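Pre-crRNA processing endonuclease (Streptococcus mutans, PDB 4R0J) probably cuts CRISPR precursor RNA as a Cas5 protein of subtype I-C, a step in making the guide RNAs of antiviral defence. Local coordinates at residues 62-67 and 203-208; 73-78 and 91-96; 56-61 and 106-111. All blocks are in the same frame, centred on the assembly; numbering follows the deposited sequence.

Contact 1 of 3, residues 62-67 and 203-208; sequences TEVKVV and IKFKPQ. With SO4 (sulfate ion), chain B.
In E63 CG stands opposite the backbone N (chi1 -166°), while K204 runs extended until its last torsion, chi4 -60°, bends the ammonium round. The two residues are a non-hydrogen-bonded antiparallel pair, and their side chains leave the same sheet face and lie side by side. NZ of K204 meets OE2 of E63 at 2.9 Å from above the carboxylate plane, a salt bridge. Y158 takes the other oxygen, OE1, through its hydroxyl.

Strands 57-66 and 202-215 are antiparallel neighbours inside the eight-stranded sheet, consistent with a Cas5-like fold. V64 and I203 form a hydrogen-bonded pair, with V64 N to I203 O at 2.9 Å and I203 N to V64 O at 2.8 Å. Beyond it F205 N binds T62 O at 3.2 Å. T62 and E63 form a classic beta bulge against K102 on the other neighbouring strand.

On the sheet face of V64 and I203, V64 CG1 lies at the edge of the F205 ring, 3.5 Å from CE2, and I203 CG2 packs over one ring face, near its rim; L44 of helix 41-51 touches both V64 and F205. Further along, Q208 N donates to O2 of a sulfate at 2.7 Å; the ion, probably from the crystallisation liquor, is also hydrogen-bonded by R41 and Y181.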
loop_
_atom_site.group_PDB
_atom_site.type_symbol
_atom_site.label_atom_id
_atom_site.label_comp_id
_atom_site.label_asym_id
_atom_site.label_seq_id
_atom_site.Cartn_x
_atom_site.Cartn_y
_atom_site.Cartn_z
ATOM N N THR A 62 -1.395 4.479 -6.041
ATOM C CA THR A 62 -0.667 5.621 -6.603
ATOM C C THR A 62 -0.049 6.580 -5.578
ATOM O O THR A 62 0.960 7.219 -5.882
ATOM C CB THR A 62 -1.521 6.416 -7.617
ATOM O OG1 THR A 62 -2.662 6.978 -6.959
ATOM C CG2 THR A 62 -1.983 5.502 -8.753
ATOM N N GLU A 63 -0.654 6.707 -4.398
ATOM C CA GLU A 63 -0.134 7.637 -3.374
ATOM C C GLU A 63 -0.564 7.208 -1.976
ATOM O O GLU A 63 -1.638 6.632 -1.798
ATOM C CB GLU A 63 -0.606 9.077 -3.642
ATOM C CG GLU A 63 0.138 10.169 -2.853
ATOM C CD GLU A 63 -0.359 11.574 -3.169
ATOM O OE1 GLU A 63 -1.572 11.833 -3.023
ATOM O OE2 GLU A 63 0.468 12.422 -3.569
ATOM N N VAL A 64 0.277 7.476 -0.984
ATOM C CA VAL A 64 -0.117 7.276 0.401
ATOM C C VAL A 64 0.235 8.531 1.198
ATOM O O VAL A 64 1.240 9.189 0.920
ATOM C CB VAL A 64 0.545 6.025 1.047
ATOM C CG1 VAL A 64 2.073 6.150 1.089
ATOM C CG2 VAL A 64 -0.005 5.790 2.451
ATOM N N LYS A 65 -0.624 8.892 2.144
ATOM C CA LYS A 65 -0.295 9.987 3.061
ATOM C C LYS A 65 -0.051 9.394 4.446
ATOM O O LYS A 65 -0.851 8.582 4.946
ATOM C CB LYS A 65 -1.396 11.047 3.081
ATOM C CG LYS A 65 -1.557 11.760 1.745
ATOM C CD LYS A 65 -2.500 12.945 1.838
ATOM C CE LYS A 65 -2.649 13.635 0.491
ATOM N NZ LYS A 65 -3.659 14.726 0.541
ATOM N N VAL A 66 1.087 9.761 5.033
ATOM C CA VAL A 66 1.476 9.327 6.370
ATOM C C VAL A 66 0.968 10.391 7.329
ATOM O O VAL A 66 1.454 11.526 7.324
ATOM C CB VAL A 66 2.989 9.235 6.466
ATOM C CG1 VAL A 66 3.440 8.853 7.878
ATOM C CG2 VAL A 66 3.516 8.247 5.416
ATOM N N VAL A 67 -0.045 10.048 8.116
ATOM C CA VAL A 67 -0.728 11.068 8.917
ATOM C C VAL A 67 -0.036 11.371 10.239
ATOM O O VAL A 67 0.046 12.533 10.680
ATOM C CB VAL A 67 -2.169 10.640 9.196
ATOM C CG1 VAL A 67 -2.847 11.626 10.146
ATOM C CG2 VAL A 67 -2.944 10.523 7.874
ATOM N N ILE A 203 3.628 10.185 -0.202
ATOM C CA ILE A 203 4.582 9.409 -0.977
ATOM C C ILE A 203 3.870 8.880 -2.214
ATOM O O ILE A 203 2.818 8.243 -2.106
ATOM C CB ILE A 203 5.111 8.214 -0.158
ATOM C CG1 ILE A 203 5.830 8.709 1.094
ATOM C CG2 ILE A 203 6.042 7.333 -1.010
ATOM C CD1 ILE A 203 6.141 7.584 2.084
ATOM N N LYS A 204 4.444 9.154 -3.382
ATOM C CA LYS A 204 3.932 8.630 -4.638
ATOM C C LYS A 204 4.706 7.374 -4.997
ATOM O O LYS A 204 5.869 7.216 -4.613
ATOM C CB LYS A 204 4.085 9.664 -5.753
ATOM C CG LYS A 204 3.371 10.977 -5.501
ATOM C CD LYS A 204 3.561 11.905 -6.688
ATOM C CE LYS A 204 2.912 13.255 -6.441
ATOM N NZ LYS A 204 1.449 13.102 -6.214
ATOM N N PHE A 205 4.058 6.464 -5.712
ATOM C CA PHE A 205 4.704 5.220 -6.084
ATOM C C PHE A 205 4.848 5.117 -7.585
ATOM O O PHE A 205 3.861 5.200 -8.313
ATOM C CB PHE A 205 3.949 4.007 -5.511
ATOM C CG PHE A 205 3.984 3.949 -4.020
ATOM C CD1 PHE A 205 5.066 3.395 -3.363
ATOM C CD2 PHE A 205 2.966 4.519 -3.270
ATOM C CE1 PHE A 205 5.123 3.371 -1.988
ATOM C CE2 PHE A 205 3.014 4.500 -1.888
ATOM C CZ PHE A 205 4.098 3.934 -1.239
ATOM N N LYS A 206 6.087 4.955 -8.037
ATOM C CA LYS A 206 6.382 4.873 -9.460
ATOM C C LYS A 206 6.187 3.445 -9.947
ATOM O O LYS A 206 6.187 2.508 -9.152
ATOM C CB LYS A 206 7.813 5.345 -9.741
ATOM C CG LYS A 206 8.901 4.440 -9.168
ATOM C CD LYS A 206 10.091 5.248 -8.640
ATOM C CE LYS A 206 10.809 6.003 -9.744
ATOM N NZ LYS A 206 11.928 6.848 -9.216
ATOM N N PRO A 207 5.994 3.280 -11.259
ATOM C CA PRO A 207 5.874 1.939 -11.828
ATOM C C PRO A 207 7.140 1.147 -11.561
ATOM O O PRO A 207 8.226 1.712 -11.440
ATOM C CB PRO A 207 5.746 2.202 -13.332
ATOM C CG PRO A 207 5.256 3.606 -13.439
ATOM C CD PRO A 207 5.860 4.336 -12.278
ATOM N N GLN A 208 6.995 -0.165 -11.492
ATOM C CA GLN A 208 8.118 -1.048 -11.257
ATOM C C GLN A 208 9.247 -0.804 -12.250
ATOM O O GLN A 208 10.423 -0.877 -11.896
ATOM C CB GLN A 208 7.638 -2.485 -11.380
ATOM C CG GLN A 208 8.419 -3.455 -10.564
ATOM C CD GLN A 208 7.943 -4.863 -10.798
ATOM O OE1 GLN A 208 8.108 -5.406 -11.888
ATOM N NE2 GLN A 208 7.333 -5.457 -9.784
HETATM S S SO4 B . 3.624 -1.775 -11.780
HETATM O O1 SO4 B . 4.250 -2.016 -13.077
HETATM O O2 SO4 B . 4.559 -1.045 -10.924
HETATM O O3 SO4 B . 2.414 -0.977 -11.964
HETATM O O4 SO4 B . 3.270 -3.053 -11.160
#

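Contact 2 of 3, residues 73-78 and 91-96; sequences ELHGVR and VSYLSD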
loop_
_atom_site.group_PDB
_atom_site.type_symbol
_atom_site.label_atom_id
_atom_site.label_comp_id
_atom_site.label_asym_id
_atom_site.label_seq_id
_atom_site.Cartn_x
_atom_site.Cartn_y
_atom_site.Cartn_z
ATOM N N GLU A 73 8.923 1.128 18.366
ATOM C CA GLU A 73 9.128 0.595 19.692
ATOM C C GLU A 73 9.779 -0.767 19.543
ATOM O O GLU A 73 9.477 -1.506 18.602
ATOM C CB GLU A 73 7.804 0.505 20.444
ATOM C CG GLU A 73 6.737 -0.308 19.738
ATOM C CD GLU A 73 5.516 -0.499 20.606
ATOM O OE1 GLU A 73 5.048 0.503 21.189
ATOM O OE2 GLU A 73 5.040 -1.648 20.725
ATOM N N LEU A 74 10.688 -1.080 20.459
ATOM C CA LEU A 74 11.457 -2.311 20.385
ATOM C C LEU A 74 10.753 -3.444 21.110
ATOM O O LEU A 74 10.024 -3.220 22.076
ATOM C CB LEU A 74 12.846 -2.110 20.994
ATOM C CG LEU A 74 14.046 -2.019 20.053
ATOM C CD1 LEU A 74 15.322 -1.806 20.860
ATOM C CD2 LEU A 74 14.163 -3.276 19.211
ATOM N N HIS A 75 10.976 -4.660 20.623
ATOM C CA HIS A 75 10.512 -5.865 21.291
ATOM C C HIS A 75 11.487 -6.987 20.972
ATOM O O HIS A 75 11.855 -7.187 19.815
ATOM C CB HIS A 75 9.104 -6.239 20.832
ATOM C CG HIS A 75 8.073 -5.197 21.136
ATOM N ND1 HIS A 75 7.432 -5.119 22.354
ATOM C CD2 HIS A 75 7.570 -4.193 20.381
ATOM C CE1 HIS A 75 6.578 -4.110 22.336
ATOM N NE2 HIS A 75 6.643 -3.532 21.151
ATOM N N GLY A 76 11.917 -7.707 22.000
ATOM C CA GLY A 76 12.864 -8.788 21.812
ATOM C C GLY A 76 13.764 -8.958 23.017
ATOM O O GLY A 76 13.434 -8.512 24.116
ATOM N N VAL A 77 14.908 -9.601 22.806
ATOM C CA VAL A 77 15.840 -9.887 23.892
ATOM C C VAL A 77 17.248 -9.372 23.594
ATOM O O VAL A 77 17.600 -9.129 22.438
ATOM C CB VAL A 77 15.891 -11.399 24.202
ATOM C CG1 VAL A 77 14.591 -11.850 24.851
ATOM C CG2 VAL A 77 16.163 -12.191 22.932
ATOM N N ARG A 78 18.044 -9.206 24.649
ATOM C CA ARG A 78 19.408 -8.693 24.527
ATOM C C ARG A 78 20.327 -9.303 25.584
ATOM O O ARG A 78 20.043 -9.234 26.780
ATOM C CB ARG A 78 19.412 -7.163 24.626
ATOM C CG ARG A 78 18.945 -6.470 23.352
ATOM C CD ARG A 78 18.599 -5.003 23.570
ATOM N NE ARG A 78 17.283 -4.814 24.181
ATOM C CZ ARG A 78 16.135 -5.192 23.624
ATOM N NH1 ARG A 78 14.987 -4.973 24.252
ATOM N NH2 ARG A 78 16.130 -5.796 22.444
ATOM N N VAL A 91 12.911 -6.875 17.646
ATOM C CA VAL A 91 11.982 -6.452 16.603
ATOM C C VAL A 91 11.532 -5.020 16.863
ATOM O O VAL A 91 10.941 -4.731 17.902
ATOM C CB VAL A 91 10.721 -7.337 16.535
ATOM C CG1 VAL A 91 9.788 -6.846 15.429
ATOM C CG2 VAL A 91 11.098 -8.802 16.324
ATOM N N SER A 92 11.810 -4.135 15.914
ATOM C CA SER A 92 11.367 -2.749 16.004
ATOM C C SER A 92 10.087 -2.559 15.185
ATOM O O SER A 92 10.093 -2.698 13.961
ATOM C CB SER A 92 12.474 -1.813 15.511
ATOM O OG SER A 92 12.076 -0.452 15.570
ATOM N N TYR A 93 8.981 -2.262 15.864
ATOM C CA TYR A 93 7.694 -2.075 15.198
ATOM C C TYR A 93 7.354 -0.595 15.086
ATOM O O TYR A 93 7.709 0.189 15.963
ATOM C CB TYR A 93 6.583 -2.670 16.046
ATOM C CG TYR A 93 6.543 -4.170 16.117
ATOM C CD1 TYR A 93 5.874 -4.891 15.153
ATOM C CD2 TYR A 93 7.136 -4.854 17.166
ATOM C CE1 TYR A 93 5.804 -6.267 15.212
ATOM C CE2 TYR A 93 7.076 -6.233 17.232
ATOM C CZ TYR A 93 6.410 -6.930 16.246
ATOM O OH TYR A 93 6.334 -8.307 16.293
ATOM N N LEU A 94 6.620 -0.223 14.044
ATOM C CA LEU A 94 5.972 1.089 14.046
ATOM C C LEU A 94 4.820 1.066 15.047
ATOM O O LEU A 94 4.229 0.013 15.314
ATOM C CB LEU A 94 5.441 1.454 12.664
ATOM C CG LEU A 94 6.458 1.863 11.603
ATOM C CD1 LEU A 94 5.814 1.768 10.235
ATOM C CD2 LEU A 94 6.940 3.309 11.887
ATOM N N SER A 95 4.506 2.236 15.593
ATOM C CA SER A 95 3.466 2.360 16.597
ATOM C C SER A 95 2.489 3.467 16.202
ATOM O O SER A 95 2.903 4.518 15.699
ATOM C CB SER A 95 4.106 2.685 17.951
ATOM O OG SER A 95 3.151 3.182 18.868
ATOM N N ASP A 96 1.200 3.223 16.440
ATOM C CA ASP A 96 0.147 4.223 16.247
ATOM C C ASP A 96 0.183 4.869 14.860
ATOM O O ASP A 96 0.418 6.079 14.724
ATOM C CB ASP A 96 0.212 5.283 17.358
ATOM C CG ASP A 96 -0.937 6.286 17.286
ATOM O OD1 ASP A 96 -1.943 6.008 16.593
ATOM O OD2 ASP A 96 -0.832 7.359 17.930
#
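E73 and H75 meet Y93 and V91 as two hydrogen-bonded antiparallel pairs, with L74 opposite S92 as the non-hydrogen-bonded pair between them. Strands 72-75 and 91-95 are neighbours in the small three-stranded antiparallel sheet, 72-75 being one of its outer strands. Among the backbone bonds, E73 N to Y93 O and Y93 N to E73 O are both 2.9 Å, and H75 N reaches V91 O at 2.7 Å with a bent 133° at the hydrogen. The modelled approach of V91 N to H75 O is too short to be trusted in detail.

The aromatic contact lies on the face carrying E73, H75, V91 and Y93. With CG of H75 anti to the carbonyl carbon (chi1 -61°), the imidazole reaches Y93, CD2 to CD2 at 3.3 Å; the rings meet obliquely, planes at 67°. V91 CG1 sits over one tyrosine face, near its rim, and R19 makes a cation-pi contact with the same ring.

The polar side-chain bond stays within one strand: H75 NE2 donates to E73 OE2, which lies in the imidazole plane, at a doubtfully short 2.5 Å.

This bond should limit the turning of the imidazole, and the carboxylate, with R19 a weak second partner, probably polarises its N-H.

Contact 3 of 3, residues 56-61 and 106-111; sequences TFTNVI and IWNENR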
loop_
_atom_site.group_PDB
_atom_site.type_symbol
_atom_site.label_atom_id
_atom_site.label_comp_id
_atom_site.label_asym_id
_atom_site.label_seq_id
_atom_site.Cartn_x
_atom_site.Cartn_y
_atom_site.Cartn_z
ATOM N N THR A 56 -9.238 -10.775 -12.145
ATOM C CA THR A 56 -9.772 -10.056 -13.305
ATOM C C THR A 56 -9.102 -8.692 -13.417
ATOM O O THR A 56 -8.849 -8.199 -14.521
ATOM C CB THR A 56 -11.289 -9.833 -13.186
ATOM O OG1 THR A 56 -11.942 -11.100 -12.997
ATOM C CG2 THR A 56 -11.848 -9.161 -14.457
ATOM N N PHE A 57 -8.823 -8.094 -12.260
ATOM C CA PHE A 57 -8.285 -6.735 -12.201
ATOM C C PHE A 57 -7.027 -6.643 -11.354
ATOM O O PHE A 57 -6.680 -7.572 -10.623
ATOM C CB PHE A 57 -9.361 -5.729 -11.744
ATOM C CG PHE A 57 -9.865 -5.947 -10.340
ATOM C CD1 PHE A 57 -9.169 -5.425 -9.251
ATOM C CD2 PHE A 57 -11.049 -6.628 -10.103
ATOM C CE1 PHE A 57 -9.630 -5.610 -7.957
ATOM C CE2 PHE A 57 -11.519 -6.812 -8.805
ATOM C CZ PHE A 57 -10.806 -6.302 -7.731
ATOM N N THR A 58 -6.332 -5.521 -11.493
ATOM C CA THR A 58 -5.117 -5.250 -10.762
ATOM C C THR A 58 -5.289 -3.937 -10.009
ATOM O O THR A 58 -5.568 -2.898 -10.613
ATOM C CB THR A 58 -3.917 -5.124 -11.718
ATOM O OG1 THR A 58 -3.739 -6.359 -12.431
ATOM C CG2 THR A 58 -2.639 -4.780 -10.934
ATOM N N ASN A 59 -5.120 -3.989 -8.692
ATOM C CA ASN A 59 -5.142 -2.779 -7.886
ATOM C C ASN A 59 -3.834 -2.035 -8.070
ATOM O O ASN A 59 -2.762 -2.644 -8.063
ATOM C CB ASN A 59 -5.340 -3.114 -6.414
ATOM C CG ASN A 59 -6.753 -3.524 -6.108
ATOM O OD1 ASN A 59 -7.700 -2.961 -6.649
ATOM N ND2 ASN A 59 -6.903 -4.527 -5.259
ATOM N N VAL A 60 -3.936 -0.726 -8.254
ATOM C CA VAL A 60 -2.780 0.122 -8.516
ATOM C C VAL A 60 -2.775 1.216 -7.470
ATOM O O VAL A 60 -3.642 2.072 -7.453
ATOM C CB VAL A 60 -2.834 0.741 -9.927
ATOM C CG1 VAL A 60 -1.595 1.603 -10.185
ATOM C CG2 VAL A 60 -2.956 -0.354 -10.988
ATOM N N ILE A 61 -1.805 1.147 -6.567
ATOM C CA ILE A 61 -1.679 2.133 -5.499
ATOM C C ILE A 61 -0.843 3.272 -6.049
ATOM O O ILE A 61 0.280 3.057 -6.507
ATOM C CB ILE A 61 -0.990 1.511 -4.268
ATOM C CG1 ILE A 61 -1.921 0.510 -3.563
ATOM C CG2 ILE A 61 -0.574 2.591 -3.283
ATOM C CD1 ILE A 61 -2.189 -0.766 -4.328
ATOM N N ILE A 106 -7.310 -1.499 -12.685
ATOM C CA ILE A 106 -7.324 -1.615 -14.129
ATOM C C ILE A 106 -7.536 -3.099 -14.418
ATOM O O ILE A 106 -7.375 -3.930 -13.526
ATOM C CB ILE A 106 -5.979 -1.176 -14.732
ATOM C CG1 ILE A 106 -4.843 -2.043 -14.188
ATOM C CG2 ILE A 106 -5.702 0.326 -14.433
ATOM C CD1 ILE A 106 -3.500 -1.800 -14.873
ATOM N N TRP A 107 -7.863 -3.434 -15.657
ATOM C CA TRP A 107 -8.013 -4.843 -16.014
ATOM C C TRP A 107 -6.634 -5.497 -16.081
ATOM O O TRP A 107 -5.663 -4.884 -16.519
ATOM C CB TRP A 107 -8.754 -5.016 -17.347
ATOM C CG TRP A 107 -10.138 -4.423 -17.381
ATOM C CD1 TRP A 107 -10.684 -3.689 -18.390
ATOM C CD2 TRP A 107 -11.142 -4.503 -16.358
ATOM N NE1 TRP A 107 -11.967 -3.313 -18.069
ATOM C CE2 TRP A 107 -12.269 -3.788 -16.818
ATOM C CE3 TRP A 107 -11.193 -5.100 -15.090
ATOM C CZ2 TRP A 107 -13.439 -3.666 -16.070
ATOM C CZ3 TRP A 107 -12.355 -4.977 -14.345
ATOM C CH2 TRP A 107 -13.461 -4.265 -14.837
ATOM N N ASN A 108 -6.555 -6.745 -15.640
ATOM C CA ASN A 108 -5.298 -7.471 -15.601
ATOM C C ASN A 108 -4.942 -8.005 -16.989
ATOM O O ASN A 108 -5.536 -8.968 -17.458
ATOM C CB ASN A 108 -5.425 -8.612 -14.584
ATOM C CG ASN A 108 -4.142 -9.397 -14.401
ATOM O OD1 ASN A 108 -3.169 -9.225 -15.138
ATOM N ND2 ASN A 108 -4.144 -10.288 -13.411
ATOM N N GLU A 109 -3.982 -7.364 -17.652
ATOM C CA GLU A 109 -3.594 -7.759 -19.001
ATOM C C GLU A 109 -3.121 -9.209 -19.061
ATOM O O GLU A 109 -3.188 -9.842 -20.107
ATOM C CB GLU A 109 -2.502 -6.838 -19.549
ATOM C CG GLU A 109 -1.153 -6.988 -18.860
ATOM C CD GLU A 109 -0.107 -6.027 -19.407
ATOM O OE1 GLU A 109 -0.216 -5.633 -20.589
ATOM O OE2 GLU A 109 0.821 -5.661 -18.652
ATOM N N ASN A 110 -2.633 -9.714 -17.932
ATOM C CA ASN A 110 -2.126 -11.083 -17.851
ATOM C C ASN A 110 -3.224 -12.124 -17.679
ATOM O O ASN A 110 -2.958 -13.324 -17.744
ATOM C CB ASN A 110 -1.095 -11.212 -16.728
ATOM C CG ASN A 110 0.208 -10.509 -17.054
ATOM O OD1 ASN A 110 0.708 -10.593 -18.178
ATOM N ND2 ASN A 110 0.762 -9.807 -16.075
ATOM N N ARG A 111 -4.454 -11.668 -17.458
ATOM C CA ARG A 111 -5.593 -12.584 -17.398
ATOM C C ARG A 111 -6.660 -12.275 -18.447
ATOM O O ARG A 111 -7.799 -11.970 -18.105
ATOM C CB ARG A 111 -6.231 -12.591 -16.004
ATOM C CG ARG A 111 -5.350 -13.153 -14.903
ATOM C CD ARG A 111 -4.905 -14.584 -15.187
ATOM N NE ARG A 111 -6.018 -15.522 -15.364
ATOM C CZ ARG A 111 -6.681 -16.094 -14.363
ATOM N NH1 ARG A 111 -6.347 -15.822 -13.104
ATOM N NH2 ARG A 111 -7.675 -16.936 -14.622
HETATM O O HOH W 1 -9.006 -9.586 -16.977
#
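F57 and W107 are paired across the strands as a non-hydrogen-bonded antiparallel pair, with their side chains diverging, and the tight part of the contact is built round them. CB of F57 lies 3.2 Å from I106 O and 3.9 Å from CE3 of the W107 indole. With CG of F57 set between the backbone N and the carbonyl carbon (chi1 64°), the phenyl ring swings away from W107 into the interior, where it meets F105, Y52 and H123. The indole runs alongside T56, whose CG2 approaches CE3, and it stacks on Y6. T56 is buried too, and D117 binds its hydroxyl.

Next to this pair the backbones are firmly joined. T58 N reaches I106 O at 2.8 Å in a nearly straight bond (166°), and I106 N returns one to T58 O at 3.0 Å. N108 N then donates to T56 O at 2.9 Å, beyond the last strand residue.

The other side of the sheet is looser. T58, V60 and I106 are all partly exposed; V60 CG2 meets I106 CG1 only at 4.1 Å, and the V60 side chain lies about 5 Å from a bound sulfate. T58 OG1 lies 3.5 Å from CB of N108, the side chains crossing at a slant, without a hydrogen bond.

At the turn end a water donates to T56 O, just before the strand, and to R111 O, at the end of the turn after strand 97-107. That turn is compact. N108 ND2 binds P55 O, while OD1 accepts from N110 N, an Asx turn, and R111 N bonds to N108 O to close a type I beta turn from N108 to R111. The whole is an antiparallel strand pair in the large sheet whose second strand runs directly into a tight turn.

How the contacts relate
Contacts 1 and 3 share strand 57-66 in the eight-stranded antiparallel sheet. Their centres are 18 Å apart, and they touch where F205 CB packs on I61 O at 3.9 Å. Strand 57-66 lies between 97-107 and 202-215, so it pairs with a strand about 30 residues later and with one near the end of the chain; along the chain the segments of the two contacts alternate. Contact 2 belongs to the separate three-stranded sheet, nested in the loops closed by both others, with its centre 25 Å from that of contact 1 and 36 Å from that of contact 3. Strands 57-66 and 97-107 thus lead out to and back from this small surface sheet, across the chain's centre from contact 3.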